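Local coordinates for foldase protein PrsA (PDB 4WO7) that assists the folding of secreted proteins after their export from the cell and has peptidyl-prolyl cis-trans isomerase activity, which is not essential to its role in vivo, at residues 88-91 / 92-96; 57-60 / 61-64; 223-226 / 227-231; 77-80 / 81-85. One frame throughout, in Å; residues are numbered along the deposited sequence.

Interaction 1: 88-91 / 92-96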
loop_
_atom_site.group_PDB
_atom_site.type_symbol
_atom_site.label_atom_id
_atom_site.label_comp_id
_atom_site.label_asym_id
_atom_site.label_seq_id
_atom_site.Cartn_x
_atom_site.Cartn_y
_atom_site.Cartn_z
ATOM N N VAL A 88 9.875 6.827 17.527
ATOM C CA VAL A 88 9.355 8.161 17.765
ATOM C C VAL A 88 10.497 9.167 17.742
ATOM O O VAL A 88 10.354 10.259 17.193
ATOM C CB VAL A 88 8.591 8.231 19.104
ATOM C CG1 VAL A 88 8.368 9.680 19.542
ATOM C CG2 VAL A 88 7.264 7.486 18.987
ATOM N N LYS A 89 11.625 8.801 18.345
ATOM C CA LYS A 89 12.786 9.675 18.353
ATOM C C LYS A 89 13.236 9.941 16.923
ATOM O O LYS A 89 13.598 11.063 16.573
ATOM C CB LYS A 89 13.934 9.074 19.171
ATOM C CG LYS A 89 15.159 9.980 19.223
ATOM C CD LYS A 89 16.287 9.416 20.068
ATOM C CE LYS A 89 17.414 10.430 20.176
ATOM N NZ LYS A 89 18.618 9.894 20.860
ATOM N N TYR A 90 13.193 8.902 16.096
ATOM C CA TYR A 90 13.579 9.025 14.699
ATOM C C TYR A 90 12.653 9.976 13.946
ATOM O O TYR A 90 13.126 10.817 13.184
ATOM C CB TYR A 90 13.600 7.652 14.025
ATOM C CG TYR A 90 13.899 7.698 12.544
ATOM C CD1 TYR A 90 15.048 8.312 12.066
ATOM C CD2 TYR A 90 13.047 7.103 11.623
ATOM C CE1 TYR A 90 15.327 8.354 10.715
ATOM C CE2 TYR A 90 13.325 7.130 10.266
ATOM C CZ TYR A 90 14.468 7.757 9.822
ATOM O OH TYR A 90 14.755 7.799 8.479
ATOM N N GLU A 91 11.344 9.867 14.164
ATOM C CA GLU A 91 10.407 10.781 13.514
ATOM C C GLU A 91 10.666 12.226 13.952
ATOM O O GLU A 91 10.690 13.138 13.125
ATOM C CB GLU A 91 8.951 10.401 13.803
ATOM C CG GLU A 91 7.955 11.239 13.000
ATOM C CD GLU A 91 6.506 10.854 13.246
ATOM O OE1 GLU A 91 6.106 10.739 14.426
ATOM O OE2 GLU A 91 5.761 10.682 12.258
ATOM N N LEU A 92 10.858 12.434 15.251
ATOM C CA LEU A 92 11.092 13.777 15.774
ATOM C C LEU A 92 12.377 14.359 15.191
ATOM O O LEU A 92 12.444 15.551 14.891
ATOM C CB LEU A 92 11.160 13.776 17.307
ATOM C CG LEU A 92 9.875 13.444 18.076
ATOM C CD1 LEU A 92 10.140 13.329 19.573
ATOM C CD2 LEU A 92 8.799 14.489 17.824
ATOM N N LEU A 93 13.397 13.519 15.035
ATOM C CA LEU A 93 14.648 13.957 14.414
ATOM C C LEU A 93 14.459 14.375 12.960
ATOM O O LEU A 93 14.917 15.443 12.550
ATOM C CB LEU A 93 15.704 12.855 14.482
ATOM C CG LEU A 93 16.330 12.619 15.857
ATOM C CD1 LEU A 93 17.150 11.343 15.827
ATOM C CD2 LEU A 93 17.201 13.798 16.274
ATOM N N THR A 94 13.785 13.536 12.179
ATOM C CA THR A 94 13.564 13.832 10.765
ATOM C C THR A 94 12.680 15.074 10.630
ATOM O O THR A 94 12.744 15.799 9.635
ATOM C CB THR A 94 12.914 12.642 10.024
ATOM O OG1 THR A 94 11.710 12.257 10.701
ATOM C CG2 THR A 94 13.866 11.447 9.979
ATOM N N GLN A 95 11.857 15.310 11.646
ATOM C CA GLN A 95 10.998 16.486 11.674
ATOM C C GLN A 95 11.835 17.741 11.901
ATOM O O GLN A 95 11.639 18.769 11.247
ATOM C CB GLN A 95 9.944 16.346 12.772
ATOM C CG GLN A 95 8.774 15.478 12.378
ATOM C CD GLN A 95 7.853 16.167 11.397
ATOM O OE1 GLN A 95 7.308 17.237 11.679
ATOM N NE2 GLN A 95 7.710 15.580 10.219
ATOM N N LYS A 96 12.771 17.646 12.836
ATOM C CA LYS A 96 13.626 18.771 13.177
ATOM C C LYS A 96 14.538 19.091 12.002
ATOM O O LYS A 96 14.799 20.258 11.706
ATOM C CB LYS A 96 14.432 18.486 14.448
ATOM C CG LYS A 96 13.627 18.676 15.727
ATOM C CD LYS A 96 14.507 18.635 16.965
ATOM C CE LYS A 96 13.801 19.248 18.160
ATOM N NZ LYS A 96 14.673 19.246 19.363
#
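Tyr90 and Thr94 meet one turn apart on the long helix 81-101, in a local i to i+4 contact that runs up the face turned to helix 231-244. Thr94 CG2 sits over one face of the tyrosine ring, 3.9 Å from the ring centroid, and comes closest at CE1 (3.5 Å), a CH-pi contact. With Tyr90 CG placed opposite its own backbone N (chi1 176°), the ring slants across toward the next turn, where the methyl can rest on it. The hydroxyl of Tyr90 goes on to a hydrogen bond with Gln42 of helix 21-49.

Thr94 also works at its other branch. OG1 donates to Glu91 O at 2.8 Å, and Gln95 N donates to the same oxygen at 2.9 Å from the same face of the carbonyl plane. One acceptor thus takes two bonds, the hydroxyl arriving well off the line of the C=O (111° at the oxygen) while the amide arrives much nearer to it. This satisfies the hydroxyl of a buried threonine inside its own helix.

On another side, Val88 and Leu92 point the same way and touch lightly, CG1 to CD1 at 4.1 Å, and both side chains lean on helix 54-67. Lys89 lays its CG near CD1 of Leu93 (4.2 Å) and sends its extended chain to a salt bridge with Asp47.

Leu92, Leu93, Thr94 and Gln95 N each bond to the carbonyl four residues back. This ladder, with different faces serving different neighbours, marks a helix at the centre of a helical domain, packed by helices 21-49, 54-67 and 231-244.

Interaction 2: 57-60 / 61-64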
loop_
_atom_site.group_PDB
_atom_site.type_symbol
_atom_site.label_atom_id
_atom_site.label_comp_id
_atom_site.label_asym_id
_atom_site.label_seq_id
_atom_site.Cartn_x
_atom_site.Cartn_y
_atom_site.Cartn_z
ATOM N N ILE A 57 10.200 13.319 23.456
ATOM C CA ILE A 57 9.806 11.986 23.013
ATOM C C ILE A 57 8.425 11.589 23.521
ATOM O O ILE A 57 7.574 11.151 22.746
ATOM C CB ILE A 57 10.840 10.921 23.464
ATOM C CG1 ILE A 57 12.137 11.083 22.669
ATOM C CG2 ILE A 57 10.297 9.498 23.283
ATOM C CD1 ILE A 57 13.302 10.261 23.193
ATOM N N ASP A 58 8.210 11.740 24.822
ATOM C CA ASP A 58 6.953 11.341 25.444
ATOM C C ASP A 58 5.752 12.097 24.865
ATOM O O ASP A 58 4.688 11.518 24.678
ATOM C CB ASP A 58 7.039 11.541 26.960
ATOM C CG ASP A 58 7.870 10.464 27.642
ATOM O OD1 ASP A 58 8.755 9.886 26.977
ATOM O OD2 ASP A 58 7.650 10.203 28.845
ATOM N N ASN A 59 5.923 13.386 24.584
ATOM C CA ASN A 59 4.850 14.199 24.006
ATOM C C ASN A 59 4.288 13.680 22.678
ATOM O O ASN A 59 3.071 13.648 22.488
ATOM C CB ASN A 59 5.345 15.636 23.821
ATOM C CG ASN A 59 5.481 16.376 25.140
ATOM O OD1 ASN A 59 5.322 15.787 26.210
ATOM N ND2 ASN A 59 5.802 17.661 25.072
ATOM N N LYS A 60 5.162 13.278 21.760
ATOM C CA LYS A 60 4.707 12.788 20.461
ATOM C C LYS A 60 4.243 11.335 20.619
ATOM O O LYS A 60 3.442 10.841 19.827
ATOM C CB LYS A 60 5.811 12.905 19.410
ATOM C CG LYS A 60 5.373 13.588 18.097
ATOM C CD LYS A 60 4.255 12.893 17.332
ATOM C CE LYS A 60 3.811 13.761 16.150
ATOM N NZ LYS A 60 2.842 13.084 15.245
ATOM N N LEU A 61 4.764 10.657 21.642
ATOM C CA LEU A 61 4.315 9.308 22.000
ATOM C C LEU A 61 2.873 9.331 22.495
ATOM O O LEU A 61 2.092 8.421 22.215
ATOM C CB LEU A 61 5.224 8.693 23.070
ATOM C CG LEU A 61 5.037 7.200 23.370
ATOM C CD1 LEU A 61 5.525 6.298 22.239
ATOM C CD2 LEU A 61 5.749 6.867 24.683
ATOM N N LYS A 62 2.532 10.374 23.242
ATOM C CA LYS A 62 1.179 10.544 23.751
ATOM C C LYS A 62 0.184 10.695 22.612
ATOM O O LYS A 62 -0.883 10.082 22.618
ATOM C CB LYS A 62 1.104 11.777 24.648
ATOM C CG LYS A 62 1.813 11.651 25.984
ATOM C CD LYS A 62 2.071 13.031 26.594
ATOM C CE LYS A 62 2.996 12.958 27.805
ATOM N NZ LYS A 62 3.570 14.278 28.199
ATOM N N GLU A 63 0.550 11.522 21.638
ATOM C CA GLU A 63 -0.278 11.763 20.465
ATOM C C GLU A 63 -0.508 10.465 19.705
ATOM O O GLU A 63 -1.530 10.293 19.042
ATOM C CB GLU A 63 0.377 12.815 19.565
ATOM C CG GLU A 63 0.383 14.214 20.175
ATOM C CD GLU A 63 1.134 15.228 19.330
ATOM O OE1 GLU A 63 1.361 14.957 18.133
ATOM O OE2 GLU A 63 1.495 16.297 19.865
ATOM N N TYR A 64 0.450 9.550 19.808
ATOM C CA TYR A 64 0.360 8.270 19.121
ATOM C C TYR A 64 -0.555 7.256 19.801
ATOM O O TYR A 64 -1.244 6.498 19.119
ATOM C CB TYR A 64 1.756 7.671 18.962
ATOM C CG TYR A 64 2.377 8.000 17.628
ATOM C CD1 TYR A 64 2.584 9.313 17.238
ATOM C CD2 TYR A 64 2.735 6.992 16.748
ATOM C CE1 TYR A 64 3.141 9.613 16.010
ATOM C CE2 TYR A 64 3.292 7.280 15.520
ATOM C CZ TYR A 64 3.493 8.592 15.155
ATOM O OH TYR A 64 4.048 8.883 13.929
#
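Lys60 reaches across the next turn of helix 54-67 to Glu63 and Tyr64. Its NZ lies 3.7 Å from Glu63 OE1, a long salt bridge, while CE is slightly nearer the same oxygen. The ammonium also comes to the edge of the Tyr64 ring, in its plane, 3.6 Å from CE1, and CD is within van der Waals distance of that carbon. A bend at chi2 (-61°) steers the rest of the chain toward these two partners.

Further round the helix, Lys62, extended beyond CG, runs back along the helix beside Asn59. The two side chains run the same way, and NZ donates to Asn59 OD1 at 3.1 Å, tilted 26° from the amide plane. On its way there, Lys62 CG passes 3.2 Å from Asp58 O, which already accepts the backbone N of Lys62.

Outside this first shell, helix 81-101 backs the aliphatic part of Lys60 with Val88, Glu91 and Leu92, and Tyr64 OH makes a weak hydrogen bond to Glu91. Cutting Lys60 back to an alanine would probably leave Glu63 OE1 without this charged partner and open a gap beside Leu92 and Tyr64.

Long, partly exposed ion pairs of this kind probably add modestly to helix stability, while the aliphatic stem of the lysine supplies much of the packing.

Interaction 3: 223-226 / 227-231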
loop_
_atom_site.group_PDB
_atom_site.type_symbol
_atom_site.label_atom_id
_atom_site.label_comp_id
_atom_site.label_asym_id
_atom_site.label_seq_id
_atom_site.Cartn_x
_atom_site.Cartn_y
_atom_site.Cartn_z
ATOM N N VAL A 223 1.366 26.128 5.485
ATOM C CA VAL A 223 2.089 25.523 4.367
ATOM C C VAL A 223 3.173 24.611 4.897
ATOM O O VAL A 223 3.337 23.493 4.415
ATOM C CB VAL A 223 2.741 26.577 3.429
ATOM C CG1 VAL A 223 3.755 25.913 2.473
ATOM C CG2 VAL A 223 1.691 27.357 2.643
ATOM N N LEU A 224 3.908 25.096 5.891
ATOM C CA LEU A 224 4.995 24.333 6.476
ATOM C C LEU A 224 4.491 23.053 7.129
ATOM O O LEU A 224 5.105 21.997 6.987
ATOM C CB LEU A 224 5.739 25.182 7.503
ATOM C CG LEU A 224 6.872 24.482 8.258
ATOM C CD1 LEU A 224 7.962 23.973 7.316
ATOM C CD2 LEU A 224 7.436 25.431 9.298
ATOM N N GLU A 225 3.362 23.137 7.825
ATOM C CA GLU A 225 2.812 21.960 8.484
ATOM C C GLU A 225 2.383 20.948 7.440
ATOM O O GLU A 225 2.425 19.743 7.671
ATOM C CB GLU A 225 1.619 22.316 9.366
ATOM C CG GLU A 225 1.293 21.213 10.365
ATOM C CD GLU A 225 0.292 21.632 11.416
ATOM O OE1 GLU A 225 0.078 22.849 11.585
ATOM O OE2 GLU A 225 -0.279 20.740 12.079
ATOM N N GLN A 226 1.981 21.454 6.281
ATOM C CA GLN A 226 1.549 20.600 5.186
ATOM C C GLN A 226 2.743 19.891 4.546
ATOM O O GLN A 226 2.655 18.719 4.172
ATOM C CB GLN A 226 0.771 21.414 4.147
ATOM C CG GLN A 226 0.136 20.557 3.068
ATOM C CD GLN A 226 -0.508 21.371 1.965
ATOM O OE1 GLN A 226 -0.086 22.489 1.668
ATOM N NE2 GLN A 226 -1.526 20.798 1.333
ATOM N N LYS A 227 3.861 20.597 4.423
ATOM C CA LYS A 227 5.058 20.011 3.837
ATOM C C LYS A 227 5.703 19.040 4.813
ATOM O O LYS A 227 6.477 18.174 4.414
ATOM C CB LYS A 227 6.061 21.095 3.442
ATOM C CG LYS A 227 5.667 21.867 2.194
ATOM C CD LYS A 227 6.792 22.772 1.709
ATOM C CE LYS A 227 6.402 23.515 0.436
ATOM N NZ LYS A 227 7.509 24.370 -0.082
ATOM N N LEU A 228 5.378 19.186 6.095
ATOM C CA LEU A 228 5.919 18.308 7.129
ATOM C C LEU A 228 5.199 16.960 7.200
ATOM O O LEU A 228 5.720 16.010 7.789
ATOM C CB LEU A 228 5.873 19.014 8.488
ATOM C CG LEU A 228 6.961 20.083 8.642
ATOM C CD1 LEU A 228 6.700 20.981 9.846
ATOM C CD2 LEU A 228 8.337 19.434 8.761
ATOM N N ASN A 229 4.005 16.879 6.614
ATOM C CA ASN A 229 3.249 15.629 6.590
ATOM C C ASN A 229 3.351 14.920 5.239
ATOM O O ASN A 229 2.650 13.939 4.990
ATOM C CB ASN A 229 1.787 15.893 6.950
ATOM C CG ASN A 229 1.624 16.353 8.388
ATOM O OD1 ASN A 229 1.426 15.546 9.295
ATOM N ND2 ASN A 229 1.713 17.661 8.602
ATOM N N ASP A 230 4.225 15.429 4.375
ATOM C CA ASP A 230 4.572 14.757 3.129
ATOM C C ASP A 230 5.958 14.160 3.330
ATOM O O ASP A 230 6.950 14.884 3.399
ATOM C CB ASP A 230 4.555 15.725 1.944
ATOM C CG ASP A 230 5.089 15.095 0.671
ATOM O OD1 ASP A 230 4.889 13.877 0.483
ATOM O OD2 ASP A 230 5.725 15.812 -0.131
ATOM N N ASN A 231 6.025 12.836 3.425
ATOM C CA ASN A 231 7.271 12.170 3.788
ATOM C C ASN A 231 8.353 12.325 2.722
ATOM O O ASN A 231 9.544 12.262 3.025
ATOM C CB ASN A 231 7.009 10.690 4.092
ATOM C CG ASN A 231 8.181 10.024 4.793
ATOM O OD1 ASN A 231 9.013 10.696 5.401
ATOM N ND2 ASN A 231 8.177 8.694 4.822
#
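Leu224 and Leu228 pack on the last turn of helix 216-228, where the chain breaks off into a tight helix-to-helix turn and Asp230 takes the N-cap position of helix 231-244, its OD1 making a weak bond to Ala232 N. Leu228 is the side chain to follow. Its CB lies near the carbonyl oxygens of the preceding turn, 3.4 Å from Leu224 O and slightly farther from Glu225 O. CG stays close to Leu224 O, the oxygen that also accepts the backbone N of Leu228 at 3.0 Å. Because CG is turned away from its own carbonyl carbon (chi1 -75°), CD1 is carried back along the helix to Leu224 CG, 3.8 Å away, and the two leucines cross at a slant. Outward, Leu228 touches Ala98 and Lys99 of helix 81-101.

The backbone ladder frays beyond this point. Asn229 N makes weak bonds to Gln226 O (3.3 Å) and to Glu225 O. The side-chain ND2 of Asn229 also turns back to Glu225 O, but the modelled separation is doubtfully short.

On another face of the same helix, Lys227 extends alongside Val223 and forms a salt bridge with Asp108 through NZ. The stem of that lysine touches the valine where CE lies 4.1 Å from Val223 CG1.

Interaction 4: 77-80 / 81-85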
loop_
_atom_site.group_PDB
_atom_site.type_symbol
_atom_site.label_atom_id
_atom_site.label_comp_id
_atom_site.label_asym_id
_atom_site.label_seq_id
_atom_site.Cartn_x
_atom_site.Cartn_y
_atom_site.Cartn_z
ATOM N N LYS A 77 3.735 -4.855 23.448
ATOM C CA LYS A 77 4.075 -6.192 23.919
ATOM C C LYS A 77 4.953 -6.882 22.871
ATOM O O LYS A 77 5.892 -7.602 23.215
ATOM C CB LYS A 77 2.805 -7.009 24.205
ATOM C CG LYS A 77 3.042 -8.359 24.885
ATOM C CD LYS A 77 3.379 -8.193 26.365
ATOM C CE LYS A 77 3.569 -9.537 27.060
ATOM N NZ LYS A 77 2.322 -10.356 27.052
ATOM N N GLN A 78 4.640 -6.665 21.594
ATOM C CA GLN A 78 5.340 -7.351 20.509
ATOM C C GLN A 78 6.763 -6.830 20.281
ATOM O O GLN A 78 7.694 -7.618 20.115
ATOM C CB GLN A 78 4.574 -7.225 19.188
ATOM C CG GLN A 78 5.182 -8.075 18.070
ATOM C CD GLN A 78 4.771 -7.628 16.684
ATOM O OE1 GLN A 78 3.609 -7.305 16.435
ATOM N NE2 GLN A 78 5.734 -7.608 15.766
ATOM N N TYR A 79 6.929 -5.507 20.280
ATOM C CA TYR A 79 8.210 -4.890 19.923
ATOM C C TYR A 79 9.019 -4.486 21.144
ATOM O O TYR A 79 10.236 -4.666 21.180
ATOM C CB TYR A 79 8.002 -3.650 19.044
ATOM C CG TYR A 79 7.440 -3.924 17.668
ATOM C CD1 TYR A 79 8.189 -4.607 16.719
ATOM C CD2 TYR A 79 6.181 -3.466 17.304
ATOM C CE1 TYR A 79 7.690 -4.853 15.455
ATOM C CE2 TYR A 79 5.674 -3.706 16.041
ATOM C CZ TYR A 79 6.432 -4.396 15.122
ATOM O OH TYR A 79 5.925 -4.627 13.866
ATOM N N GLY A 80 8.334 -3.939 22.141
ATOM C CA GLY A 80 8.983 -3.453 23.342
ATOM C C GLY A 80 8.793 -1.958 23.485
ATOM O O GLY A 80 8.565 -1.249 22.508
ATOM N N LYS A 81 8.876 -1.484 24.721
ATOM C CA LYS A 81 8.644 -0.080 25.024
ATOM C C LYS A 81 9.764 0.782 24.442
ATOM O O LYS A 81 9.514 1.860 23.903
ATOM C CB LYS A 81 8.538 0.104 26.538
ATOM C CG LYS A 81 7.802 1.351 26.987
ATOM C CD LYS A 81 7.761 1.431 28.507
ATOM C CE LYS A 81 6.855 2.553 28.989
ATOM N NZ LYS A 81 6.861 2.686 30.473
ATOM N N ASP A 82 11.000 0.297 24.548
ATOM C CA ASP A 82 12.165 1.061 24.096
ATOM C C ASP A 82 12.217 1.220 22.581
ATOM O O ASP A 82 12.583 2.280 22.079
ATOM C CB ASP A 82 13.472 0.419 24.570
ATOM C CG ASP A 82 13.645 0.484 26.078
ATOM O OD1 ASP A 82 13.337 1.540 26.672
ATOM O OD2 ASP A 82 14.157 -0.496 26.659
ATOM N N TYR A 83 11.858 0.167 21.855
ATOM C CA TYR A 83 11.902 0.213 20.399
ATOM C C TYR A 83 10.927 1.249 19.850
ATOM O O TYR A 83 11.243 1.947 18.891
ATOM C CB TYR A 83 11.599 -1.160 19.802
ATOM C CG TYR A 83 11.688 -1.175 18.296
ATOM C CD1 TYR A 83 12.910 -1.105 17.649
ATOM C CD2 TYR A 83 10.543 -1.240 17.520
ATOM C CE1 TYR A 83 12.990 -1.113 16.274
ATOM C CE2 TYR A 83 10.613 -1.251 16.149
ATOM C CZ TYR A 83 11.839 -1.186 15.528
ATOM O OH TYR A 83 11.917 -1.195 14.152
ATOM N N LEU A 84 9.751 1.357 20.457
ATOM C CA LEU A 84 8.776 2.369 20.047
ATOM C C LEU A 84 9.314 3.776 20.277
ATOM O O LEU A 84 9.169 4.649 19.419
ATOM C CB LEU A 84 7.447 2.166 20.777
ATOM C CG LEU A 84 6.543 1.045 20.244
ATOM C CD1 LEU A 84 7.311 -0.127 19.622
ATOM C CD2 LEU A 84 5.602 0.558 21.334
ATOM N N LYS A 85 9.941 3.990 21.427
ATOM C CA LYS A 85 10.546 5.277 21.737
ATOM C C LYS A 85 11.560 5.642 20.663
ATOM O O LYS A 85 11.624 6.784 20.214
ATOM C CB LYS A 85 11.257 5.221 23.083
ATOM C CG LYS A 85 10.359 5.057 24.277
ATOM C CD LYS A 85 11.198 5.014 25.535
ATOM C CE LYS A 85 10.513 4.226 26.631
ATOM N NZ LYS A 85 11.444 3.916 27.748
#
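Tyr79 sets its CB against two side chains of the next helix, 3.6 Å from Leu84 CD1 and 3.8 Å from Tyr83 CD2. The two tyrosine rings are neighbours as well, in an oblique arrangement with centroids 5.7 Å apart and planes inclined at 33°. Tyr83 has CG opposite its backbone N (chi1 -178°), which brings CD2 up to CB and CG of Tyr79.

Leu84, the next residue on from Tyr83, reaches back with CD1 to the turn, touching not only Tyr79 CB but also Gly80 O, at 3.3 Å. With an alanine at Leu84 the methyl on Tyr79 CB and Gly80 O is gone, which is likely to open a gap there and leave Tyr83 alone to steady Tyr79.

Gly80 makes the bend possible. It leaves helical geometry with a positive phi of 117°, where a CB would jam against the carbonyl O of the residue before, and it stands at the N-cap position of the helix that begins with Lys81. Within the first turns Lys85 NZ bonds to Asp82 OD1 at 3.2 Å, a salt bridge in which Asp82 is exposed.

The whole contact is the sharp turn joining helix 71-78 to helix 81-101. Lys81 and Leu84 lean back on Glu76 of the first helix, while Tyr79 and Tyr83 pack on Lys30 of the second subunit.

Helix 81-101 ties the set together. Interaction 4 opens it and interaction 1 continues along it, their centres about 16 Å apart with the segments adjoining in sequence. Interaction 2 lies beside interaction 1, centres about 11 Å apart, and the two touch where Leu92 CD2 meets Lys60 CG at 3.6 Å. Interaction 3 joins the same helix from the C-terminal part of the chain through Gln95 NE2 and Leu228 O, 3.2 Å apart. Interactions 3 and 4 are the most distant, their centres about 27 Å apart. All four belong to the helical part of the fold, whereas the four-stranded sheet around strands 119-127 and 200-207 belongs to the isomerase domain.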